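Long-range contacts in toxin PAU_02230 (Photorhabdus asymbiotica subsp. asymbiotica ATCC 43949, PDB 6HV6), which is a Photorhabdus toxin, also called PaTox, modelled here as a helical region linked to a region built around an antiparallel beta sheet: residues Q107-T112 and D143-G148; E135-P140 and V149-M154; R283-K288 and S342-D347; M291-I296 and Y305-P310. The protein carries 1 engineered substitution. One frame throughout, in Å; residues are numbered along the deposited sequence.

Contact 1. Residues Q107-T112 and D143-G148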
loop_
_atom_site.group_PDB
_atom_site.type_symbol
_atom_site.label_atom_id
_atom_site.label_comp_id
_atom_site.label_asym_id
_atom_site.label_seq_id
_atom_site.Cartn_x
_atom_site.Cartn_y
_atom_site.Cartn_z
ATOM N N GLN A 107 -12.194 8.960 -25.196
ATOM C CA GLN A 107 -11.097 8.411 -24.409
ATOM C C GLN A 107 -9.754 8.708 -25.056
ATOM O O GLN A 107 -8.804 9.090 -24.363
ATOM C CB GLN A 107 -11.303 6.914 -24.209
ATOM C CG GLN A 107 -12.477 6.649 -23.283
ATOM C CD GLN A 107 -12.815 5.197 -23.175
ATOM O OE1 GLN A 107 -12.122 4.340 -23.727
ATOM N NE2 GLN A 107 -13.888 4.898 -22.459
ATOM N N GLN A 108 -9.655 8.563 -26.381
ATOM C CA GLN A 108 -8.403 8.896 -27.054
ATOM C C GLN A 108 -8.059 10.371 -26.879
ATOM O O GLN A 108 -6.907 10.722 -26.600
ATOM C CB GLN A 108 -8.478 8.535 -28.535
ATOM C CG GLN A 108 -7.141 8.665 -29.248
ATOM C CD GLN A 108 -7.099 7.916 -30.569
ATOM O OE1 GLN A 108 -8.139 7.628 -31.164
ATOM N NE2 GLN A 108 -5.891 7.587 -31.032
ATOM N N ALA A 109 -9.047 11.251 -27.043
ATOM C CA ALA A 109 -8.797 12.683 -26.902
ATOM C C ALA A 109 -8.403 13.043 -25.474
ATOM O O ALA A 109 -7.487 13.844 -25.255
ATOM C CB ALA A 109 -10.036 13.469 -27.329
ATOM N N TYR A 110 -9.096 12.477 -24.489
ATOM C CA TYR A 110 -8.750 12.740 -23.095
ATOM C C TYR A 110 -7.304 12.344 -22.813
ATOM O O TYR A 110 -6.532 13.121 -22.242
ATOM C CB TYR A 110 -9.717 11.974 -22.195
ATOM C CG TYR A 110 -9.563 12.157 -20.699
ATOM C CD1 TYR A 110 -8.703 11.345 -19.966
ATOM C CD2 TYR A 110 -10.338 13.101 -20.007
ATOM C CE1 TYR A 110 -8.584 11.485 -18.597
ATOM C CE2 TYR A 110 -10.229 13.246 -18.639
ATOM C CZ TYR A 110 -9.353 12.433 -17.934
ATOM O OH TYR A 110 -9.244 12.573 -16.562
ATOM N N LYS A 111 -6.912 11.143 -23.241
ATOM C CA LYS A 111 -5.550 10.683 -22.996
ATOM C C LYS A 111 -4.537 11.577 -23.697
ATOM O O LYS A 111 -3.481 11.894 -23.138
ATOM C CB LYS A 111 -5.416 9.236 -23.467
ATOM C CG LYS A 111 -4.103 8.581 -23.152
ATOM C CD LYS A 111 -4.151 7.111 -23.546
ATOM C CE LYS A 111 -2.883 6.401 -23.122
ATOM N NZ LYS A 111 -2.500 6.697 -21.713
ATOM N N THR A 112 -4.839 11.990 -24.926
ATOM C CA THR A 112 -3.948 12.900 -25.641
ATOM C C THR A 112 -3.758 14.205 -24.872
ATOM O O THR A 112 -2.628 14.670 -24.682
ATOM C CB THR A 112 -4.503 13.162 -27.041
ATOM O OG1 THR A 112 -4.548 11.923 -27.771
ATOM C CG2 THR A 112 -3.622 14.150 -27.782
ATOM N N ASP A 143 -14.367 20.056 -23.309
ATOM C CA ASP A 143 -14.417 18.844 -24.114
ATOM C C ASP A 143 -13.447 17.802 -23.568
ATOM O O ASP A 143 -12.720 18.034 -22.597
ATOM C CB ASP A 143 -14.148 19.153 -25.588
ATOM C CG ASP A 143 -12.753 19.736 -25.851
ATOM O OD1 ASP A 143 -11.862 19.697 -24.978
ATOM O OD2 ASP A 143 -12.550 20.250 -26.971
ATOM N N ALA A 144 -13.436 16.633 -24.214
ATOM C CA ALA A 144 -12.630 15.513 -23.735
ATOM C C ALA A 144 -11.160 15.887 -23.638
ATOM O O ALA A 144 -10.491 15.577 -22.644
ATOM C CB ALA A 144 -12.815 14.307 -24.659
ATOM N N THR A 145 -10.635 16.558 -24.664
ATOM C CA THR A 145 -9.223 16.928 -24.651
ATOM C C THR A 145 -8.921 17.826 -23.463
ATOM O O THR A 145 -7.951 17.613 -22.728
ATOM C CB THR A 145 -8.859 17.624 -25.961
ATOM O OG1 THR A 145 -9.162 16.749 -27.057
ATOM C CG2 THR A 145 -7.370 17.978 -25.998
ATOM N N THR A 146 -9.780 18.818 -23.241
ATOM C CA THR A 146 -9.535 19.817 -22.213
ATOM C C THR A 146 -9.601 19.195 -20.830
ATOM O O THR A 146 -8.777 19.506 -19.964
ATOM C CB THR A 146 -10.554 20.952 -22.384
ATOM O OG1 THR A 146 -10.434 21.468 -23.707
ATOM C CG2 THR A 146 -10.322 22.080 -21.408
ATOM N N LYS A 147 -10.568 18.299 -20.611
ATOM C CA LYS A 147 -10.608 17.555 -19.360
ATOM C C LYS A 147 -9.313 16.771 -19.143
ATOM O O LYS A 147 -8.758 16.778 -18.042
ATOM C CB LYS A 147 -11.822 16.624 -19.347
ATOM C CG LYS A 147 -13.207 17.328 -19.296
ATOM C CD LYS A 147 -14.287 16.299 -18.944
ATOM C CE LYS A 147 -15.704 16.732 -19.372
ATOM N NZ LYS A 147 -16.141 18.048 -18.793
ATOM N N GLY A 148 -8.804 16.100 -20.184
ATOM C CA GLY A 148 -7.539 15.386 -20.037
ATOM C C GLY A 148 -6.399 16.308 -19.640
ATOM O O GLY A 148 -5.638 16.014 -18.718
#

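Contact 2. Residues E135-P140 and V149-M154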
loop_
_atom_site.group_PDB
_atom_site.type_symbol
_atom_site.label_atom_id
_atom_site.label_comp_id
_atom_site.label_asym_id
_atom_site.label_seq_id
_atom_site.Cartn_x
_atom_site.Cartn_y
_atom_site.Cartn_z
ATOM N N GLU A 135 -13.654 22.598 -10.980
ATOM C CA GLU A 135 -14.925 23.094 -11.509
ATOM C C GLU A 135 -14.949 23.052 -13.032
ATOM O O GLU A 135 -15.964 22.681 -13.630
ATOM C CB GLU A 135 -15.185 24.528 -11.047
ATOM C CG GLU A 135 -15.623 24.678 -9.632
ATOM C CD GLU A 135 -15.915 26.134 -9.292
ATOM O OE1 GLU A 135 -15.997 26.959 -10.230
ATOM O OE2 GLU A 135 -16.050 26.444 -8.089
ATOM N N ARG A 136 -13.861 23.471 -13.678
ATOM C CA ARG A 136 -13.816 23.436 -15.137
ATOM C C ARG A 136 -13.822 21.997 -15.647
ATOM O O ARG A 136 -14.491 21.682 -16.639
ATOM C CB ARG A 136 -12.579 24.182 -15.645
ATOM C CG ARG A 136 -12.521 25.643 -15.186
ATOM C CD ARG A 136 -13.693 26.445 -15.763
ATOM N NE ARG A 136 -13.498 26.613 -17.197
ATOM C CZ ARG A 136 -14.379 26.258 -18.127
ATOM N NH1 ARG A 136 -15.543 25.741 -17.775
ATOM N NH2 ARG A 136 -14.093 26.436 -19.412
ATOM N N TYR A 137 -13.118 21.105 -14.960
ATOM C CA TYR A 137 -13.099 19.706 -15.381
ATOM C C TYR A 137 -14.507 19.133 -15.390
ATOM O O TYR A 137 -14.919 18.469 -16.349
ATOM C CB TYR A 137 -12.204 18.900 -14.446
ATOM C CG TYR A 137 -12.071 17.428 -14.791
ATOM C CD1 TYR A 137 -13.095 16.517 -14.512
ATOM C CD2 TYR A 137 -10.900 16.944 -15.358
ATOM C CE1 TYR A 137 -12.946 15.158 -14.812
ATOM C CE2 TYR A 137 -10.750 15.608 -15.664
ATOM C CZ TYR A 137 -11.766 14.720 -15.396
ATOM O OH TYR A 137 -11.575 13.382 -15.715
ATOM N N ILE A 138 -15.265 19.373 -14.316
ATOM C CA ILE A 138 -16.582 18.762 -14.217
ATOM C C ILE A 138 -17.631 19.513 -15.016
ATOM O O ILE A 138 -18.742 19.003 -15.175
ATOM C CB ILE A 138 -17.017 18.623 -12.745
ATOM C CG1 ILE A 138 -17.224 19.974 -12.083
ATOM C CG2 ILE A 138 -15.971 17.842 -11.960
ATOM C CD1 ILE A 138 -17.609 19.847 -10.622
ATOM N N SER A 139 -17.307 20.695 -15.539
ATOM C CA SER A 139 -18.290 21.465 -16.292
ATOM C C SER A 139 -18.517 20.824 -17.657
ATOM O O SER A 139 -17.585 20.286 -18.258
ATOM C CB SER A 139 -17.822 22.909 -16.479
ATOM O OG SER A 139 -18.701 23.629 -17.337
ATOM N N PRO A 140 -19.739 20.894 -18.191
ATOM C CA PRO A 140 -19.985 20.292 -19.504
ATOM C C PRO A 140 -19.450 21.111 -20.666
ATOM O O PRO A 140 -19.457 20.612 -21.798
ATOM C CB PRO A 140 -21.515 20.182 -19.562
ATOM C CG PRO A 140 -21.996 21.244 -18.671
ATOM C CD PRO A 140 -20.976 21.397 -17.572
ATOM N N VAL A 149 -6.287 17.453 -20.322
ATOM C CA VAL A 149 -5.292 18.465 -19.969
ATOM C C VAL A 149 -5.428 18.859 -18.501
ATOM O O VAL A 149 -4.439 18.946 -17.769
ATOM C CB VAL A 149 -5.436 19.696 -20.887
ATOM C CG1 VAL A 149 -4.665 20.880 -20.315
ATOM C CG2 VAL A 149 -4.950 19.378 -22.305
ATOM N N LEU A 150 -6.664 19.111 -18.056
ATOM C CA LEU A 150 -6.894 19.525 -16.676
ATOM C C LEU A 150 -6.475 18.436 -15.706
ATOM O O LEU A 150 -5.851 18.719 -14.680
ATOM C CB LEU A 150 -8.376 19.882 -16.467
ATOM C CG LEU A 150 -8.781 21.232 -17.052
ATOM C CD1 LEU A 150 -10.315 21.347 -17.202
ATOM C CD2 LEU A 150 -8.225 22.384 -16.190
ATOM N N ALA A 151 -6.825 17.184 -16.009
ATOM C CA ALA A 151 -6.342 16.072 -15.200
ATOM C C ALA A 151 -4.820 16.048 -15.163
ATOM O O ALA A 151 -4.220 15.813 -14.108
ATOM C CB ALA A 151 -6.878 14.757 -15.752
ATOM N N GLY A 152 -4.174 16.298 -16.304
ATOM C CA GLY A 152 -2.721 16.367 -16.310
ATOM C C GLY A 152 -2.195 17.461 -15.400
ATOM O O GLY A 152 -1.287 17.233 -14.596
ATOM N N LYS A 153 -2.780 18.660 -15.495
ATOM C CA LYS A 153 -2.304 19.791 -14.697
ATOM C C LYS A 153 -2.576 19.603 -13.209
ATOM O O LYS A 153 -1.831 20.136 -12.375
ATOM C CB LYS A 153 -2.956 21.092 -15.191
ATOM C CG LYS A 153 -2.446 21.566 -16.572
ATOM C CD LYS A 153 -3.103 22.909 -16.994
ATOM C CE LYS A 153 -2.566 23.367 -18.349
ATOM N NZ LYS A 153 -1.094 23.658 -18.349
ATOM N N MET A 154 -3.633 18.871 -12.857
ATOM C CA MET A 154 -3.995 18.600 -11.469
ATOM C C MET A 154 -3.322 17.362 -10.887
ATOM O O MET A 154 -3.526 17.069 -9.704
ATOM C CB MET A 154 -5.508 18.422 -11.348
ATOM C CG MET A 154 -6.287 19.740 -11.495
ATOM S SD MET A 154 -8.037 19.437 -11.203
ATOM C CE MET A 154 -8.600 18.869 -12.796
#

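Contact 3. Residues R283-K288 and S342-D347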
loop_
_atom_site.group_PDB
_atom_site.type_symbol
_atom_site.label_atom_id
_atom_site.label_comp_id
_atom_site.label_asym_id
_atom_site.label_seq_id
_atom_site.Cartn_x
_atom_site.Cartn_y
_atom_site.Cartn_z
ATOM N N ARG A 283 2.582 -16.482 7.274
ATOM C CA ARG A 283 2.059 -15.682 6.183
ATOM C C ARG A 283 0.536 -15.794 6.172
ATOM O O ARG A 283 -0.017 -16.890 6.322
ATOM C CB ARG A 283 2.650 -16.142 4.848
ATOM C CG ARG A 283 2.231 -15.277 3.648
ATOM C CD ARG A 283 2.719 -15.858 2.325
ATOM N NE ARG A 283 1.862 -16.956 1.900
ATOM C CZ ARG A 283 2.238 -18.222 1.789
ATOM N NH1 ARG A 283 3.489 -18.585 2.049
ATOM N NH2 ARG A 283 1.354 -19.131 1.403
ATOM N N VAL A 284 -0.140 -14.662 6.008
ATOM C CA VAL A 284 -1.601 -14.608 5.936
ATOM C C VAL A 284 -2.000 -14.338 4.492
ATOM O O VAL A 284 -1.703 -13.268 3.955
ATOM C CB VAL A 284 -2.187 -13.532 6.865
ATOM C CG1 VAL A 284 -3.736 -13.577 6.826
ATOM C CG2 VAL A 284 -1.716 -13.745 8.297
ATOM N N ASP A 285 -2.669 -15.296 3.862
ATOM C CA ASP A 285 -3.185 -15.110 2.512
ATOM C C ASP A 285 -4.649 -14.695 2.592
ATOM O O ASP A 285 -5.429 -15.310 3.323
ATOM C CB ASP A 285 -3.056 -16.392 1.686
ATOM C CG ASP A 285 -1.614 -16.812 1.473
ATOM O OD1 ASP A 285 -0.708 -15.944 1.569
ATOM O OD2 ASP A 285 -1.393 -18.014 1.201
ATOM N N ALA A 286 -5.011 -13.647 1.848
ATOM C CA ALA A 286 -6.364 -13.084 1.868
ATOM C C ALA A 286 -6.716 -12.665 0.445
ATOM O O ALA A 286 -5.840 -12.710 -0.427
ATOM C CB ALA A 286 -6.432 -11.898 2.834
ATOM N N PRO A 287 -7.978 -12.269 0.147
ATOM C CA PRO A 287 -8.306 -11.882 -1.232
ATOM C C PRO A 287 -7.403 -10.781 -1.768
ATOM O O PRO A 287 -7.450 -9.642 -1.294
ATOM C CB PRO A 287 -9.763 -11.415 -1.121
ATOM C CG PRO A 287 -10.331 -12.276 -0.033
ATOM C CD PRO A 287 -9.197 -12.404 0.974
ATOM N N LYS A 288 -6.558 -11.132 -2.743
ATOM C CA LYS A 288 -5.640 -10.184 -3.398
ATOM C C LYS A 288 -4.776 -9.423 -2.399
ATOM O O LYS A 288 -4.430 -8.258 -2.609
ATOM C CB LYS A 288 -6.414 -9.208 -4.288
ATOM C CG LYS A 288 -7.131 -9.892 -5.441
ATOM C CD LYS A 288 -8.044 -8.933 -6.180
ATOM C CE LYS A 288 -8.677 -9.613 -7.386
ATOM N NZ LYS A 288 -7.644 -10.066 -8.370
ATOM N N SER A 342 -6.276 -17.368 5.205
ATOM C CA SER A 342 -5.609 -18.623 5.552
ATOM C C SER A 342 -4.207 -18.330 6.061
ATOM O O SER A 342 -3.641 -17.262 5.813
ATOM C CB SER A 342 -5.546 -19.606 4.367
ATOM O OG SER A 342 -4.870 -19.048 3.246
ATOM N N PHE A 343 -3.652 -19.306 6.776
ATOM C CA PHE A 343 -2.442 -19.119 7.560
ATOM C C PHE A 343 -1.398 -20.129 7.122
ATOM O O PHE A 343 -1.690 -21.323 7.025
ATOM C CB PHE A 343 -2.752 -19.254 9.051
ATOM C CG PHE A 343 -3.735 -18.229 9.536
ATOM C CD1 PHE A 343 -3.309 -16.968 9.897
ATOM C CD2 PHE A 343 -5.086 -18.513 9.572
ATOM C CE1 PHE A 343 -4.211 -16.014 10.322
ATOM C CE2 PHE A 343 -5.996 -17.564 9.995
ATOM C CZ PHE A 343 -5.560 -16.315 10.370
ATOM N N HIS A 344 -0.184 -19.647 6.874
ATOM C CA HIS A 344 0.844 -20.476 6.265
ATOM C C HIS A 344 2.171 -20.246 6.972
ATOM O O HIS A 344 2.718 -19.139 6.923
ATOM C CB HIS A 344 0.940 -20.167 4.772
ATOM C CG HIS A 344 -0.360 -20.343 4.051
ATOM N ND1 HIS A 344 -0.687 -21.494 3.367
ATOM C CD2 HIS A 344 -1.429 -19.519 3.931
ATOM C CE1 HIS A 344 -1.892 -21.366 2.840
ATOM N NE2 HIS A 344 -2.364 -20.175 3.167
ATOM N N PRO A 345 2.692 -21.253 7.672
ATOM C CA PRO A 345 3.961 -21.073 8.384
ATOM C C PRO A 345 5.075 -20.717 7.413
ATOM O O PRO A 345 5.180 -21.294 6.328
ATOM C CB PRO A 345 4.203 -22.438 9.040
ATOM C CG PRO A 345 2.869 -23.140 8.996
ATOM C CD PRO A 345 2.179 -22.629 7.777
ATOM N N LEU A 346 5.895 -19.745 7.815
ATOM C CA LEU A 346 7.093 -19.364 7.085
ATOM C C LEU A 346 8.315 -20.008 7.724
ATOM O O LEU A 346 8.400 -20.121 8.950
ATOM C CB LEU A 346 7.257 -17.847 7.064
ATOM C CG LEU A 346 6.238 -17.113 6.190
ATOM C CD1 LEU A 346 6.412 -15.634 6.345
ATOM C CD2 LEU A 346 6.390 -17.505 4.741
ATOM N N ASP A 347 9.260 -20.429 6.885
ATOM C CA ASP A 347 10.486 -21.070 7.341
ATOM C C ASP A 347 11.678 -20.340 6.736
ATOM O O ASP A 347 11.835 -20.308 5.509
ATOM C CB ASP A 347 10.495 -22.548 6.957
ATOM C CG ASP A 347 11.825 -23.213 7.233
ATOM O OD1 ASP A 347 12.465 -22.868 8.249
ATOM O OD2 ASP A 347 12.216 -24.097 6.440
HETATM O O HOH W 1 -6.551 -17.758 1.840
#

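Contact 4. Residues M291-I296 and Y305-P310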
loop_
_atom_site.group_PDB
_atom_site.type_symbol
_atom_site.label_atom_id
_atom_site.label_comp_id
_atom_site.label_asym_id
_atom_site.label_seq_id
_atom_site.Cartn_x
_atom_site.Cartn_y
_atom_site.Cartn_z
ATOM N N MET A 291 -0.502 -10.725 4.273
ATOM C CA MET A 291 -0.135 -10.066 5.511
ATOM C C MET A 291 0.739 -11.041 6.297
ATOM O O MET A 291 1.097 -12.118 5.815
ATOM C CB MET A 291 -1.391 -9.625 6.273
ATOM C CG MET A 291 -2.234 -8.543 5.545
ATOM S SD MET A 291 -3.920 -8.539 6.170
ATOM C CE MET A 291 -4.549 -10.018 5.386
ATOM N N LEU A 292 1.064 -10.679 7.529
ATOM C CA LEU A 292 2.028 -11.462 8.281
ATOM C C LEU A 292 1.724 -11.326 9.760
ATOM O O LEU A 292 1.404 -10.228 10.227
ATOM C CB LEU A 292 3.454 -10.971 7.983
ATOM C CG LEU A 292 4.569 -11.586 8.821
ATOM C CD1 LEU A 292 4.929 -12.925 8.228
ATOM C CD2 LEU A 292 5.764 -10.625 8.846
ATOM N N ILE A 293 1.833 -12.430 10.498
ATOM C CA ILE A 293 1.785 -12.369 11.952
ATOM C C ILE A 293 2.974 -13.139 12.496
ATOM O O ILE A 293 3.390 -14.154 11.926
ATOM C CB ILE A 293 0.451 -12.895 12.531
ATOM C CG1 ILE A 293 0.183 -14.330 12.109
ATOM C CG2 ILE A 293 -0.706 -12.019 12.070
ATOM C CD1 ILE A 293 -1.257 -14.758 12.387
ATOM N N SER A 294 3.537 -12.638 13.590
ATOM C CA SER A 294 4.791 -13.179 14.078
ATOM C C SER A 294 4.797 -13.165 15.593
ATOM O O SER A 294 4.065 -12.408 16.234
ATOM C CB SER A 294 5.988 -12.384 13.538
ATOM O OG SER A 294 6.056 -12.468 12.127
ATOM N N LYS A 295 5.641 -14.030 16.146
ATOM C CA LYS A 295 5.997 -14.045 17.555
ATOM C C LYS A 295 7.509 -13.882 17.610
ATOM O O LYS A 295 8.234 -14.645 16.965
ATOM C CB LYS A 295 5.538 -15.355 18.210
ATOM C CG LYS A 295 5.906 -15.540 19.670
ATOM C CD LYS A 295 5.367 -16.884 20.200
ATOM C CE LYS A 295 5.653 -17.080 21.678
ATOM N NZ LYS A 295 5.087 -18.375 22.184
ATOM N N ILE A 296 7.985 -12.881 18.351
ATOM C CA ILE A 296 9.406 -12.552 18.417
ATOM C C ILE A 296 9.836 -12.404 19.875
ATOM O O ILE A 296 9.093 -11.858 20.695
ATOM C CB ILE A 296 9.709 -11.257 17.634
ATOM C CG1 ILE A 296 9.125 -11.335 16.219
ATOM C CG2 ILE A 296 11.207 -11.004 17.579
ATOM C CD1 ILE A 296 9.730 -12.449 15.363
ATOM N N TYR A 305 4.120 -10.051 20.010
ATOM C CA TYR A 305 3.254 -10.621 18.986
ATOM C C TYR A 305 2.921 -9.501 18.006
ATOM O O TYR A 305 2.409 -8.452 18.417
ATOM C CB TYR A 305 1.985 -11.212 19.600
ATOM C CG TYR A 305 2.291 -12.226 20.696
ATOM C CD1 TYR A 305 2.470 -11.822 22.014
ATOM C CD2 TYR A 305 2.460 -13.569 20.395
ATOM C CE1 TYR A 305 2.780 -12.734 23.010
ATOM C CE2 TYR A 305 2.768 -14.496 21.392
ATOM C CZ TYR A 305 2.931 -14.065 22.691
ATOM O OH TYR A 305 3.235 -14.968 23.686
ATOM N N VAL A 306 3.223 -9.710 16.727
ATOM C CA VAL A 306 3.236 -8.623 15.741
ATOM C C VAL A 306 2.294 -8.959 14.595
ATOM O O VAL A 306 2.340 -10.065 14.049
ATOM C CB VAL A 306 4.652 -8.357 15.195
ATOM C CG1 VAL A 306 4.654 -7.082 14.285
ATOM C CG2 VAL A 306 5.665 -8.232 16.318
ATOM N N PHE A 307 1.464 -7.997 14.213
ATOM C CA PHE A 307 0.647 -8.075 13.005
ATOM C C PHE A 307 1.185 -7.048 12.019
ATOM O O PHE A 307 1.179 -5.850 12.313
ATOM C CB PHE A 307 -0.828 -7.807 13.325
ATOM C CG PHE A 307 -1.717 -7.681 12.102
ATOM C CD1 PHE A 307 -1.530 -8.505 10.994
ATOM C CD2 PHE A 307 -2.745 -6.754 12.070
ATOM C CE1 PHE A 307 -2.350 -8.391 9.873
ATOM C CE2 PHE A 307 -3.575 -6.638 10.956
ATOM C CZ PHE A 307 -3.372 -7.452 9.857
ATOM N N TYR A 308 1.674 -7.513 10.871
ATOM C CA TYR A 308 2.155 -6.638 9.799
ATOM C C TYR A 308 1.149 -6.676 8.656
ATOM O O TYR A 308 0.981 -7.715 8.005
ATOM C CB TYR A 308 3.534 -7.067 9.298
ATOM C CG TYR A 308 4.026 -6.316 8.055
ATOM C CD1 TYR A 308 3.817 -4.952 7.908
ATOM C CD2 TYR A 308 4.706 -6.974 7.043
ATOM C CE1 TYR A 308 4.281 -4.259 6.795
ATOM C CE2 TYR A 308 5.164 -6.281 5.918
ATOM C CZ TYR A 308 4.945 -4.939 5.810
ATOM O OH TYR A 308 5.395 -4.269 4.704
ATOM N N ASP A 309 0.460 -5.553 8.432
ATOM C CA ASP A 309 -0.354 -5.379 7.231
ATOM C C ASP A 309 0.375 -4.427 6.303
ATOM O O ASP A 309 0.455 -3.224 6.603
ATOM C CB ASP A 309 -1.741 -4.834 7.566
ATOM C CG ASP A 309 -2.651 -4.711 6.340
ATOM O OD1 ASP A 309 -2.181 -4.846 5.198
ATOM O OD2 ASP A 309 -3.864 -4.497 6.534
ATOM N N PRO A 310 0.922 -4.913 5.184
ATOM C CA PRO A 310 1.623 -4.023 4.239
ATOM C C PRO A 310 0.854 -2.780 3.838
ATOM O O PRO A 310 1.484 -1.783 3.473
ATOM C CB PRO A 310 1.855 -4.940 3.033
ATOM C CG PRO A 310 2.077 -6.294 3.670
ATOM C CD PRO A 310 1.044 -6.332 4.793
#

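Contact 1. Residues Q107-T112 and D143-G148
Tyr110 of helix 101-115 lays its ring against the first turns of helix 144-176, and beside it Ala109 fits against Ala144 and Thr145. The two helix segments run 6.7 Å apart axis to axis and cross at -36°, close enough for backbone to touch backbone. Gly148 makes this possible: lacking a side chain, it brings its CA to 4.2 Å from the CA of Tyr110. The same Gly148 CA sits over one face of the Tyr110 ring, 3.7 Å from the centroid and offset toward the rim, as a CH-pi contact. With chi1 at -178° the ring swings away from its own backbone N and reaches across, so that CE2 also meets Lys147 CB at 3.8 Å. Three CA-H...O contacts link the backbones: Gly148 CA approaches Tyr110 O at 3.3 Å, Tyr110 CA approaches Ala144 O at 3.4 Å, and Thr145 CA faces Ala109 O. Ala109 CB touches two small side chains, Thr145 OG1 at 3.4 Å and Ala144 CB at 3.9 Å. Helix 80-93 packs on the same pair of helices, Tyr93 stacking on the Tyr110 ring and touching Ala144. At the start of its helix, Asp143 is the N-cap, its OD1 accepting from both N and OG1 of Thr146. Tyr110 has the largest share of the contact of any residue, yet small residues and a glycine let the two helices meet through weak CA-H...O and CH-pi contacts rather than conventional hydrogen bonds.

Contact 2. Residues E135-P140 and V149-M154
Tyr137, near the end of helix 130-138, and Leu150, in the second turn of helix 144-176, come within 6.3 Å at their CA atoms, where two consecutive helices joined by a short loop face each other. This is a helix-loop-helix unit, and a short loop through Ser139 and Pro140 makes the turn between them. The interface is apolar. Tyr137 has its CG opposite the backbone N (chi1 -179°), which drops the ring onto the second helix. There CD2 meets Leu150 CB at 4.0 Å, Leu150 lying at the ring edge near its plane, and CE2 meets Ala151 CB, also at 4.0 Å. The Leu150 and Tyr137 side chains run past one another head to tail, and Leu150 CD1 reaches the first helix, 3.6 Å from Tyr137 N and 3.9 Å from Arg136 CB. Beyond CB, Arg136 turns from the second helix through bends at chi2 and chi3: its guanidinium has Ser139 OG at its edge and forms a salt bridge with Asp141 in the loop. Met86 and Ala90 of helix 80-93 also pack on the Tyr137 side chain, so the ring lies among three helices. One turn beyond Leu150, Met154 bends at its last torsion (chi3 -84°), which brings the methyl CE to Tyr137 CD2 at 3.9 Å and to Tyr137 CB at 4.0 Å.

Contact 3. Residues R283-K288 and S342-D347
An antiparallel strand pairing at the border of the six-stranded sheet joins strand 280-286 to strand 342-346, the outermost strand on this side within the chain. The strand segments lie 4.8 Å apart at 150°. Arg283 and His344 form one hydrogen-bonded pair, with Arg283 N to His344 O at 2.7 Å and His344 N to Arg283 O at 2.8 Å; Asp285 and Ser342 form the next, bonded both ways between their backbones. Between them, Val284 and Phe343 make a non-hydrogen-bonded pair whose side chains lie side by side on one face, Val284 CG2 touching Phe343 CE1 at 3.9 Å. The other face, bearing Arg283, Asp285, Ser342 and His344, carries mostly polar side chains. A bend in the arginine at chi3 (79°) turns its guanidinium side-on to Asp285: NE binds OD1 at 2.8 Å and NH2 binds OD2 at 3.0 Å, both nearly in the guanidinium plane. The group lies flat on His344, centres 4.6 Å apart and planes at 17°, offset so that NH2 is its atom over the ring, near the rim. Asp285 OD2 is also over the ring face. Ser342 OG and His344 NE2 share a hydrogen bond of 2.7 Å at the ring edge, which helps to set the turn of the ring, and a water links Ser342 OG to Asp285 O. Arg283 NH1 turns to Asn253, outside the pair, while Leu346 packs across the arginine's CB. The guanidinium's charge is thus probably largely balanced by Asp285, while its flat face rests on the other strand.

Contact 4. Residues M291-I296 and Y305-P310
A beta hairpin inside the six-stranded sheet pairs strand 289-296 with strand 304-309, the short segments running at 160° to each other. Within these segments two hydrogen-bonded pairs join the strands: Leu292 with Tyr308, where Tyr308 N reaches Leu292 O at 2.8 Å, and Ser294 with Val306, where Val306 N reaches Ser294 O at 2.9 Å. On the face of Ile293 and Phe307, which helix 320-334 covers, Met291 SD meets Phe307 CZ at 3.9 Å, a Met-aromatic contact at the ring edge. Ile293 CG2 touches Phe307 CD1 at 3.8 Å. Farther along this face Lys295, with CG anti to its backbone N (chi1 177°) and the chain extended beyond, runs side by side with Tyr305, its CD 3.7 Å from CE2 of the ring. On the other face Leu292 CB meets Tyr308 CB at 4.1 Å, and Tyr308 packs toward helix 199-211. Asp309 lies beside Met291, its carboxylate hydrogen-bonded to Tyr334 and His289. Apolar contacts dominate the faces, and the buried polar groups have partners: Ser294 OG bonds Ser281, and Lys295 NZ and Tyr305 OH converge on Glu271 OE2, so one carboxylate ties together the ends of two side chains from opposing strands.

How the contacts relate
The four contacts form two groups on opposite sides of the chain's centre. Contacts 1 and 2, with centres about 10 Å apart, share helix 144-176 and meet directly: Tyr110 OH lies 2.6 Å from Tyr137 OH, a probable hydrogen bond, and Lys147 NZ probably bonds Tyr137 O at 2.8 Å. Contacts 3 and 4, about 11 Å apart between centres, are neighbours in one sheet, joined by a probable hydrogen bond from Met291 N to Val284 O (2.8 Å) and by Leu346 packing on Leu292. Contact 4 is nested in the loop that contact 3 closes. Between the helical and sheet groups nothing touches; the centres of contacts 1 and 3 are about 43 Å apart.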